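Long-range contacts in hypothetical protein (Methanosarcina mazei, PDB 2I1S), which is of unknown function but belongs to the plasmid pRiA4b ORF-3-like family, with a mixed beta-sheet and helices packed against it: residues P60-E71 / L82-Y93; P130-A138 / D177-F188. All blocks are in the same frame, centred on the assembly; numbering follows the deposited sequence.

Interaction 1 of 2, residues P60-E71 / L82-Y93; sequences PKTGMLDKIGAE and LVSEKKAKLSDY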
loop_
_atom_site.group_PDB
_atom_site.type_symbol
_atom_site.label_atom_id
_atom_site.label_comp_id
_atom_site.label_asym_id
_atom_site.label_seq_id
_atom_site.Cartn_x
_atom_site.Cartn_y
_atom_site.Cartn_z
ATOM N N PRO A 60 13.509 -4.438 15.444
ATOM C CA PRO A 60 13.631 -3.952 16.831
ATOM C C PRO A 60 14.574 -4.753 17.714
ATOM O O PRO A 60 15.109 -4.200 18.691
ATOM C CB PRO A 60 12.209 -4.051 17.386
ATOM C CG PRO A 60 11.431 -4.905 16.408
ATOM C CD PRO A 60 12.124 -4.824 15.091
ATOM N N LYS A 61 14.772 -6.037 17.409
ATOM C CA LYS A 61 15.746 -6.851 18.176
ATOM C C LYS A 61 17.189 -6.548 17.774
ATOM O O LYS A 61 18.097 -6.864 18.521
ATOM C CB LYS A 61 15.498 -8.365 18.037
ATOM C CG LYS A 61 14.078 -8.859 18.364
ATOM C CD LYS A 61 13.963 -10.372 18.088
ATOM C CE LYS A 61 12.662 -10.991 18.611
ATOM N NZ LYS A 61 11.434 -10.206 18.327
ATOM N N THR A 62 17.405 -5.955 16.596
ATOM C CA THR A 62 18.774 -5.667 16.139
ATOM C C THR A 62 19.093 -4.191 15.876
ATOM O O THR A 62 20.257 -3.805 15.920
ATOM C CB THR A 62 19.194 -6.506 14.891
ATOM O OG1 THR A 62 18.437 -6.098 13.748
ATOM C CG2 THR A 62 19.001 -7.998 15.137
ATOM N N GLY A 63 18.084 -3.373 15.592
ATOM C CA GLY A 63 18.334 -1.968 15.229
ATOM C C GLY A 63 18.894 -1.796 13.814
ATOM O O GLY A 63 19.156 -0.663 13.374
ATOM N N MET A 64 19.087 -2.926 13.115
ATOM C CA MET A 64 19.479 -2.974 11.691
ATOM C C MET A 64 18.241 -2.935 10.802
ATOM O O MET A 64 17.162 -3.344 11.225
ATOM C CB MET A 64 20.252 -4.265 11.363
ATOM C CG MET A 64 21.402 -4.609 12.283
ATOM S SD MET A 64 22.853 -3.578 11.986
ATOM C CE MET A 64 22.929 -3.649 10.182
ATOM N N LEU A 65 18.424 -2.467 9.565
ATOM C CA LEU A 65 17.384 -2.434 8.528
ATOM C C LEU A 65 17.294 -3.797 7.829
ATOM O O LEU A 65 18.232 -4.218 7.166
ATOM C CB LEU A 65 17.711 -1.320 7.504
ATOM C CG LEU A 65 16.673 -0.924 6.418
ATOM C CD1 LEU A 65 15.487 -0.108 6.975
ATOM C CD2 LEU A 65 17.318 -0.158 5.251
ATOM N N ASP A 66 16.179 -4.497 8.008
ATOM C CA ASP A 66 15.929 -5.783 7.334
ATOM C C ASP A 66 15.155 -5.605 6.035
ATOM O O ASP A 66 14.240 -4.794 5.974
ATOM C CB ASP A 66 15.121 -6.738 8.237
ATOM C CG ASP A 66 15.934 -7.285 9.405
ATOM O OD1 ASP A 66 17.186 -7.144 9.416
ATOM O OD2 ASP A 66 15.311 -7.892 10.309
ATOM N N LYS A 67 15.517 -6.372 5.011
ATOM C CA LYS A 67 14.730 -6.475 3.796
ATOM C C LYS A 67 13.843 -7.719 3.894
ATOM O O LYS A 67 14.340 -8.824 4.162
ATOM C CB LYS A 67 15.627 -6.592 2.568
ATOM C CG LYS A 67 16.239 -5.294 2.052
ATOM C CD LYS A 67 16.621 -5.461 0.560
ATOM C CE LYS A 67 17.064 -4.148 -0.130
ATOM N NZ LYS A 67 18.394 -3.651 0.350
ATOM N N ILE A 68 12.539 -7.551 3.663
ATOM C CA ILE A 68 11.596 -8.663 3.794
ATOM C C ILE A 68 10.820 -8.849 2.484
ATOM O O ILE A 68 10.249 -7.899 1.966
ATOM C CB ILE A 68 10.618 -8.440 4.994
ATOM C CG1 ILE A 68 11.380 -8.143 6.283
ATOM C CG2 ILE A 68 9.656 -9.601 5.162
ATOM C CD1 ILE A 68 10.580 -7.262 7.241
ATOM N N GLY A 69 10.814 -10.061 1.937
ATOM C CA GLY A 69 10.165 -10.295 0.658
ATOM C C GLY A 69 10.034 -11.763 0.352
ATOM O O GLY A 69 10.242 -12.614 1.220
ATOM N N ALA A 70 9.669 -12.063 -0.890
ATOM C CA ALA A 70 9.381 -13.441 -1.279
ATOM C C ALA A 70 10.549 -14.393 -1.054
ATOM O O ALA A 70 11.707 -14.049 -1.266
ATOM C CB ALA A 70 8.892 -13.508 -2.723
ATOM N N GLU A 71 10.208 -15.600 -0.610
ATOM C CA GLU A 71 11.178 -16.667 -0.415
ATOM C C GLU A 71 12.029 -16.963 -1.647
ATOM O O GLU A 71 11.578 -17.591 -2.616
ATOM C CB GLU A 71 10.500 -17.932 0.101
ATOM C CG GLU A 71 10.454 -17.969 1.618
ATOM C CD GLU A 71 9.552 -19.054 2.165
ATOM O OE1 GLU A 71 9.072 -19.890 1.362
ATOM O OE2 GLU A 71 9.327 -19.074 3.399
ATOM N N LEU A 82 18.001 -11.573 2.887
ATOM C CA LEU A 82 16.585 -11.374 2.707
ATOM C C LEU A 82 15.821 -12.204 3.742
ATOM O O LEU A 82 16.072 -13.402 3.890
ATOM C CB LEU A 82 16.161 -11.723 1.274
ATOM C CG LEU A 82 14.679 -11.513 0.908
ATOM C CD1 LEU A 82 14.380 -10.046 0.678
ATOM C CD2 LEU A 82 14.286 -12.320 -0.315
ATOM N N VAL A 83 14.924 -11.541 4.472
ATOM C CA VAL A 83 14.043 -12.162 5.472
ATOM C C VAL A 83 12.742 -12.581 4.775
ATOM O O VAL A 83 12.176 -11.797 4.003
ATOM C CB VAL A 83 13.745 -11.174 6.668
ATOM C CG1 VAL A 83 12.670 -11.712 7.615
ATOM C CG2 VAL A 83 15.037 -10.840 7.448
ATOM N N SER A 84 12.297 -13.816 5.033
ATOM C CA SER A 84 11.112 -14.403 4.389
ATOM C C SER A 84 9.833 -13.824 4.942
ATOM O O SER A 84 9.566 -13.932 6.131
ATOM C CB SER A 84 11.090 -15.935 4.543
ATOM O OG SER A 84 9.839 -16.484 4.164
ATOM N N GLU A 85 9.051 -13.218 4.063
ATOM C CA GLU A 85 7.807 -12.572 4.425
ATOM C C GLU A 85 6.735 -13.552 4.881
ATOM O O GLU A 85 5.806 -13.161 5.566
ATOM C CB GLU A 85 7.291 -11.735 3.233
ATOM C CG GLU A 85 6.994 -12.532 1.927
ATOM C CD GLU A 85 6.363 -11.662 0.837
ATOM O OE1 GLU A 85 5.928 -10.546 1.152
ATOM O OE2 GLU A 85 6.314 -12.074 -0.341
ATOM N N LYS A 86 6.831 -14.810 4.448
ATOM C CA LYS A 86 5.889 -15.856 4.890
ATOM C C LYS A 86 6.155 -16.170 6.356
ATOM O O LYS A 86 5.240 -16.538 7.079
ATOM C CB LYS A 86 6.018 -17.156 4.063
ATOM C CG LYS A 86 5.549 -17.044 2.634
ATOM C CD LYS A 86 5.509 -18.397 1.948
ATOM C CE LYS A 86 4.838 -18.278 0.569
ATOM N NZ LYS A 86 4.942 -19.492 -0.280
ATOM N N LYS A 87 7.420 -16.011 6.767
ATOM C CA LYS A 87 7.896 -16.239 8.135
ATOM C C LYS A 87 7.841 -15.009 9.044
ATOM O O LYS A 87 7.402 -15.109 10.181
ATOM C CB LYS A 87 9.332 -16.767 8.093
ATOM C CG LYS A 87 9.415 -18.239 7.696
ATOM C CD LYS A 87 10.785 -18.590 7.163
ATOM C CE LYS A 87 11.076 -20.066 7.383
ATOM N NZ LYS A 87 12.399 -20.394 6.818
ATOM N N ALA A 88 8.308 -13.864 8.540
ATOM C CA ALA A 88 8.343 -12.605 9.291
ATOM C C ALA A 88 6.934 -12.203 9.716
ATOM O O ALA A 88 6.008 -12.135 8.880
ATOM C CB ALA A 88 8.982 -11.528 8.471
ATOM N N LYS A 89 6.768 -11.976 11.017
ATOM C CA LYS A 89 5.481 -11.596 11.587
ATOM C C LYS A 89 5.465 -10.089 11.841
ATOM O O LYS A 89 6.471 -9.542 12.270
ATOM C CB LYS A 89 5.264 -12.359 12.897
ATOM C CG LYS A 89 4.997 -13.867 12.727
ATOM C CD LYS A 89 3.550 -14.126 12.236
ATOM C CE LYS A 89 2.911 -15.414 12.824
ATOM N NZ LYS A 89 3.010 -16.603 11.905
ATOM N N LEU A 90 4.344 -9.413 11.584
ATOM C CA LEU A 90 4.238 -7.969 11.899
ATOM C C LEU A 90 4.585 -7.670 13.347
ATOM O O LEU A 90 5.302 -6.694 13.629
ATOM C CB LEU A 90 2.836 -7.418 11.619
ATOM C CG LEU A 90 2.307 -7.516 10.190
ATOM C CD1 LEU A 90 0.980 -6.744 10.069
ATOM C CD2 LEU A 90 3.322 -7.028 9.196
ATOM N N SER A 91 4.080 -8.531 14.240
ATOM C CA SER A 91 4.260 -8.458 15.696
ATOM C C SER A 91 5.705 -8.596 16.180
ATOM O O SER A 91 6.010 -8.274 17.321
ATOM C CB SER A 91 3.379 -9.507 16.391
ATOM O OG SER A 91 3.898 -10.826 16.260
ATOM N N ASP A 92 6.583 -9.084 15.313
ATOM C CA ASP A 92 8.011 -9.128 15.605
ATOM C C ASP A 92 8.732 -7.823 15.246
ATOM O O ASP A 92 9.857 -7.591 15.709
ATOM C CB ASP A 92 8.644 -10.298 14.863
ATOM C CG ASP A 92 8.311 -11.646 15.511
ATOM O OD1 ASP A 92 8.222 -11.714 16.766
ATOM O OD2 ASP A 92 8.134 -12.633 14.753
ATOM N N TYR A 93 8.078 -6.978 14.440
ATOM C CA TYR A 93 8.678 -5.743 13.922
ATOM C C TYR A 93 8.010 -4.437 14.359
ATOM O O TYR A 93 8.689 -3.514 14.823
ATOM C CB TYR A 93 8.726 -5.771 12.401
ATOM C CG TYR A 93 9.841 -6.613 11.836
ATOM C CD1 TYR A 93 11.076 -6.055 11.562
ATOM C CD2 TYR A 93 9.641 -7.956 11.545
ATOM C CE1 TYR A 93 12.097 -6.812 11.039
ATOM C CE2 TYR A 93 10.658 -8.732 11.024
ATOM C CZ TYR A 93 11.893 -8.159 10.775
ATOM O OH TYR A 93 12.919 -8.920 10.247
#

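Interaction 2 of 2, residues P130-A138 / D177-F188; sequences PICTAGKRA and DPEYFDPKDVSF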
loop_
_atom_site.group_PDB
_atom_site.type_symbol
_atom_site.label_atom_id
_atom_site.label_comp_id
_atom_site.label_asym_id
_atom_site.label_seq_id
_atom_site.Cartn_x
_atom_site.Cartn_y
_atom_site.Cartn_z
ATOM N N PRO A 130 -9.016 -8.393 7.756
ATOM C CA PRO A 130 -8.754 -6.958 7.726
ATOM C C PRO A 130 -9.945 -6.115 7.290
ATOM O O PRO A 130 -10.879 -6.618 6.647
ATOM C CB PRO A 130 -7.591 -6.822 6.735
ATOM C CG PRO A 130 -7.473 -8.079 6.053
ATOM C CD PRO A 130 -8.363 -9.102 6.640
ATOM N N ILE A 131 -9.924 -4.848 7.681
ATOM C CA ILE A 131 -10.912 -3.882 7.214
ATOM C C ILE A 131 -10.270 -2.605 6.700
ATOM O O ILE A 131 -9.158 -2.262 7.099
ATOM C CB ILE A 131 -11.993 -3.513 8.308
ATOM C CG1 ILE A 131 -11.376 -2.884 9.553
ATOM C CG2 ILE A 131 -12.888 -4.691 8.642
ATOM C CD1 ILE A 131 -12.457 -2.272 10.458
ATOM N N CYS A 132 -10.969 -1.893 5.825
ATOM C CA CYS A 132 -10.509 -0.571 5.401
ATOM C C CYS A 132 -11.477 0.438 5.952
ATOM O O CYS A 132 -12.667 0.401 5.645
ATOM C CB CYS A 132 -10.425 -0.476 3.871
ATOM S SG CYS A 132 -9.868 1.122 3.226
ATOM N N THR A 133 -10.986 1.328 6.798
ATOM C CA THR A 133 -11.876 2.256 7.448
ATOM C C THR A 133 -12.051 3.601 6.725
ATOM O O THR A 133 -13.075 4.262 6.925
ATOM C CB THR A 133 -11.461 2.522 8.913
ATOM O OG1 THR A 133 -10.159 3.140 8.960
ATOM C CG2 THR A 133 -11.500 1.223 9.749
ATOM N N ALA A 134 -11.054 4.001 5.922
ATOM C CA ALA A 134 -10.969 5.329 5.311
ATOM C C ALA A 134 -9.855 5.392 4.253
ATOM O O ALA A 134 -8.913 4.581 4.232
ATOM C CB ALA A 134 -10.724 6.410 6.414
ATOM N N GLY A 135 -9.952 6.364 3.361
ATOM C CA GLY A 135 -8.915 6.559 2.336
ATOM C C GLY A 135 -9.166 7.841 1.575
ATOM O O GLY A 135 -10.231 8.414 1.679
ATOM N N LYS A 136 -8.178 8.312 0.832
ATOM C CA LYS A 136 -8.398 9.462 -0.029
ATOM C C LYS A 136 -7.692 9.169 -1.358
ATOM O O LYS A 136 -6.576 8.668 -1.341
ATOM C CB LYS A 136 -7.804 10.715 0.594
ATOM C CG LYS A 136 -8.587 11.974 0.395
ATOM C CD LYS A 136 -9.823 12.018 1.236
ATOM C CE LYS A 136 -10.694 13.188 0.841
ATOM N NZ LYS A 136 -10.556 14.449 1.723
ATOM N N ARG A 137 -8.382 9.486 -2.461
ATOM C CA ARG A 137 -7.882 9.539 -3.834
ATOM C C ARG A 137 -7.873 8.168 -4.485
ATOM O O ARG A 137 -7.792 7.151 -3.796
ATOM C CB ARG A 137 -6.516 10.207 -3.941
ATOM C CG ARG A 137 -6.444 11.565 -3.254
ATOM C CD ARG A 137 -5.336 12.380 -3.800
ATOM N NE ARG A 137 -5.610 12.854 -5.141
ATOM C CZ ARG A 137 -4.675 13.206 -6.023
ATOM N NH1 ARG A 137 -3.388 13.104 -5.701
ATOM N NH2 ARG A 137 -5.034 13.676 -7.229
ATOM N N ALA A 138 -7.979 8.141 -5.806
ATOM C CA ALA A 138 -7.748 6.910 -6.563
ATOM C C ALA A 138 -6.296 6.432 -6.432
ATOM O O ALA A 138 -5.353 7.214 -6.518
ATOM C CB ALA A 138 -8.112 7.121 -8.039
ATOM N N ASP A 177 -11.530 8.688 -12.399
ATOM C CA ASP A 177 -11.677 9.895 -11.549
ATOM C C ASP A 177 -10.529 9.837 -10.519
ATOM O O ASP A 177 -10.533 8.964 -9.648
ATOM C CB ASP A 177 -13.061 9.897 -10.883
ATOM C CG ASP A 177 -13.274 11.055 -9.914
ATOM O OD1 ASP A 177 -12.370 11.893 -9.674
ATOM O OD2 ASP A 177 -14.380 11.116 -9.356
ATOM N N PRO A 178 -9.496 10.693 -10.680
ATOM C CA PRO A 178 -8.362 10.688 -9.737
ATOM C C PRO A 178 -8.731 10.862 -8.253
ATOM O O PRO A 178 -7.946 10.435 -7.403
ATOM C CB PRO A 178 -7.458 11.839 -10.227
ATOM C CG PRO A 178 -8.296 12.624 -11.198
ATOM C CD PRO A 178 -9.302 11.664 -11.769
ATOM N N GLU A 179 -9.914 11.422 -7.961
ATOM C CA GLU A 179 -10.347 11.687 -6.575
ATOM C C GLU A 179 -11.341 10.687 -6.009
ATOM O O GLU A 179 -11.807 10.843 -4.867
ATOM C CB GLU A 179 -10.949 13.117 -6.401
ATOM C CG GLU A 179 -10.104 14.244 -6.989
ATOM C CD GLU A 179 -8.633 14.104 -6.640
ATOM O OE1 GLU A 179 -8.313 13.741 -5.470
ATOM O OE2 GLU A 179 -7.796 14.362 -7.534
ATOM N N TYR A 180 -11.687 9.671 -6.791
ATOM C CA TYR A 180 -12.668 8.700 -6.332
ATOM C C TYR A 180 -12.053 7.595 -5.493
ATOM O O TYR A 180 -11.164 6.875 -5.953
ATOM C CB TYR A 180 -13.438 8.071 -7.498
ATOM C CG TYR A 180 -14.351 6.993 -6.986
ATOM C CD1 TYR A 180 -15.497 7.323 -6.252
ATOM C CD2 TYR A 180 -14.051 5.637 -7.188
ATOM C CE1 TYR A 180 -16.335 6.341 -5.744
ATOM C CE2 TYR A 180 -14.896 4.632 -6.674
ATOM C CZ TYR A 180 -16.025 5.001 -5.951
ATOM O OH TYR A 180 -16.867 4.035 -5.444
ATOM N N PHE A 181 -12.535 7.456 -4.258
ATOM C CA PHE A 181 -12.246 6.279 -3.462
ATOM C C PHE A 181 -13.426 6.044 -2.529
ATOM O O PHE A 181 -14.012 6.998 -2.047
ATOM C CB PHE A 181 -10.975 6.438 -2.613
ATOM C CG PHE A 181 -10.728 5.256 -1.677
ATOM C CD1 PHE A 181 -10.484 3.981 -2.186
ATOM C CD2 PHE A 181 -10.770 5.415 -0.316
ATOM C CE1 PHE A 181 -10.287 2.880 -1.342
ATOM C CE2 PHE A 181 -10.557 4.320 0.529
ATOM C CZ PHE A 181 -10.307 3.058 0.015
ATOM N N ASP A 182 -13.744 4.784 -2.260
ATOM C CA ASP A 182 -14.786 4.422 -1.324
ATOM C C ASP A 182 -14.236 3.211 -0.563
ATOM O O ASP A 182 -13.920 2.199 -1.182
ATOM C CB ASP A 182 -16.065 4.063 -2.118
ATOM C CG ASP A 182 -17.265 3.740 -1.227
ATOM O OD1 ASP A 182 -17.072 3.380 -0.054
ATOM O OD2 ASP A 182 -18.412 3.822 -1.723
ATOM N N PRO A 183 -14.077 3.320 0.767
ATOM C CA PRO A 183 -13.475 2.183 1.478
ATOM C C PRO A 183 -14.238 0.853 1.378
ATOM O O PRO A 183 -13.641 -0.189 1.582
ATOM C CB PRO A 183 -13.354 2.666 2.932
ATOM C CG PRO A 183 -14.101 3.940 3.029
ATOM C CD PRO A 183 -14.368 4.469 1.652
ATOM N N LYS A 184 -15.528 0.913 1.037
ATOM C CA LYS A 184 -16.374 -0.248 0.859
ATOM C C LYS A 184 -16.190 -0.963 -0.491
ATOM O O LYS A 184 -16.813 -2.017 -0.717
ATOM C CB LYS A 184 -17.862 0.137 1.039
ATOM C CG LYS A 184 -18.255 0.565 2.439
ATOM C CD LYS A 184 -19.777 0.529 2.623
ATOM C CE LYS A 184 -20.447 1.907 2.623
ATOM N NZ LYS A 184 -19.960 2.783 1.514
ATOM N N ASP A 185 -15.399 -0.374 -1.392
ATOM C CA ASP A 185 -15.016 -1.032 -2.644
ATOM C C ASP A 185 -13.865 -2.039 -2.453
ATOM O O ASP A 185 -13.656 -2.914 -3.290
ATOM C CB ASP A 185 -14.552 -0.001 -3.685
ATOM C CG ASP A 185 -15.677 0.849 -4.225
ATOM O OD1 ASP A 185 -16.867 0.442 -4.077
ATOM O OD2 ASP A 185 -15.354 1.926 -4.821
ATOM N N VAL A 186 -13.099 -1.878 -1.378
ATOM C CA VAL A 186 -11.959 -2.729 -1.113
ATOM C C VAL A 186 -12.384 -4.139 -0.712
ATOM O O VAL A 186 -13.239 -4.324 0.153
ATOM C CB VAL A 186 -11.036 -2.144 -0.053
ATOM C CG1 VAL A 186 -9.878 -3.111 0.247
ATOM C CG2 VAL A 186 -10.507 -0.790 -0.519
ATOM N N SER A 187 -11.749 -5.129 -1.334
ATOM C CA SER A 187 -12.058 -6.511 -1.047
ATOM C C SER A 187 -10.785 -7.275 -0.640
ATOM O O SER A 187 -9.835 -7.407 -1.438
ATOM C CB SER A 187 -12.676 -7.123 -2.276
ATOM O OG SER A 187 -13.616 -8.042 -1.843
ATOM N N PHE A 188 -10.754 -7.784 0.590
ATOM C CA PHE A 188 -9.536 -8.412 1.088
ATOM C C PHE A 188 -9.426 -9.908 0.826
ATOM O O PHE A 188 -10.435 -10.626 0.824
ATOM C CB PHE A 188 -9.337 -8.100 2.571
ATOM C CG PHE A 188 -9.044 -6.666 2.846
ATOM C CD1 PHE A 188 -7.737 -6.172 2.759
ATOM C CD2 PHE A 188 -10.063 -5.812 3.219
ATOM C CE1 PHE A 188 -7.459 -4.827 3.031
ATOM C CE2 PHE A 188 -9.818 -4.461 3.484
ATOM C CZ PHE A 188 -8.506 -3.961 3.395
HETATM O O HOH W 1 -11.010 10.754 -2.532
HETATM O O HOH W 2 -5.241 9.626 -7.775
#

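Interaction 1 of 2, residues P60-E71 / L82-Y93
K67 and G69 bond through their backbones to V83, laying the short strand 82-84 parallel to strand 65-69 as the outermost strand on this side of the mixed sheet. V83 N gives to K67 O at 2.8 Å, and G69 N to V83 O at 3.0 Å. Beyond the strand, E85 N donates a hydrogen bond to G69 O. L82 CD1 packs 3.8 Å from G69 N.

Two carboxylates take hydroxyl donors. Y93 OH gives to the anti lone pair of D66 OD2 at 2.6 Å; the oxygen sits in the ring plane at the edge, although the carboxylate is turned 77° from the ring. S84 OG, set anti to its backbone nitrogen (chi1 168°), gives to E71 OE2 at 2.7 Å, again on the anti side but 22° out of the carboxylate plane. K61 NZ and D92 OD1 make a long salt bridge, and K86 and K87 bring their charges near E71 without reaching salt-bridge distance.

The apolar part centres on I68, whose branches face several neighbours. I68 CD1 lies over one face of the Y93 ring, a CH-pi contact 4.1 Å from the centroid; I68 CG2 meets A88 CB at 3.9 Å and also packs on E85, and CG1 runs alongside V83. A branched isoleucine suits this place, because its separate branches can reach V83, A88 and the Y93 ring at once. Y93 also meets the F34 ring at a steep angle, and E85 OE1 is hydrogen-bonded to H53 NE2, which ties the contact to strand 53-58.

The tyrosine is thus held at its hydroxyl and covered over one face, while K61, E71 and K86 lie at the exposed surface, where K86 and K87 would probably help to stabilise E71 as a carboxylate.

Interaction 2 of 2, residues P130-A138 / D177-F188
F181 brings the CD2-CE2 side of its ring against G135, and F188 sets a ring face against P130, as the C-terminal tail runs beside strand 131-136, the outermost strand on one side of the mixed sheet. Side chains and a few polar bonds, rather than strand pairing, hold the two together. With CG anti to the backbone nitrogen (chi1 175°), F181 reaches in until its CE2 lies 3.3 Å from G135 CA; a CB on that glycine would clash with the ring, so glycine suits the place. C132 SG meets the same ring in its plane, 3.8 Å from F181 CZ, a sulfur-aromatic contact at the edge, and also touches P183 CB. R24 makes a cation-pi contact with F181.

F188 is sandwiched between P130 CB, centred over one face 4.1 Å from the centroid, and V186 CG1 on the opposite face; both proline and valine are compact, apolar covers for a ring that also rests on helix 34-44.

R137 and E179 lie side by side with guanidinium and carboxylate only 5° from coplanar. R137 NE gives to E179 OE1 and R137 NH2 to E179 OE2, each at 2.9 Å and on a syn lone pair, a side-on salt bridge, while R137 NH1 bonds to P20 O. A leucine in place of R137 would probably leave the E179 carboxylate without its mate and the P20 carbonyl without this donor. E179 belongs to the type I turn D177-Y180, where D177 OD1 accepts from E179 N as an Asx turn. From that turn P178 O accepts from A138 N at 2.8 Å and from a water that also donates to A138 O at 2.7 Å.

From the N terminus, strands 7-15 and 22-29, helix 34-44 and strand 53-58 come before either contact. Interaction 1 then closes a short loop of ten residues, partly unmodelled, and adds strand 82-84 to one side of the sheet. Strands 100-105 and 111-122 follow inside the sheet, and interaction 2 closes a wider loop carrying helices 146-157 and 165-172, bringing the C-terminal tail back to strand 131-136. The loops are in series, neither nested nor crossed. The contacts lie at the two outermost strands, their centres about 28 Å apart, yet residues of both pack on helix 34-44, which joins them indirectly.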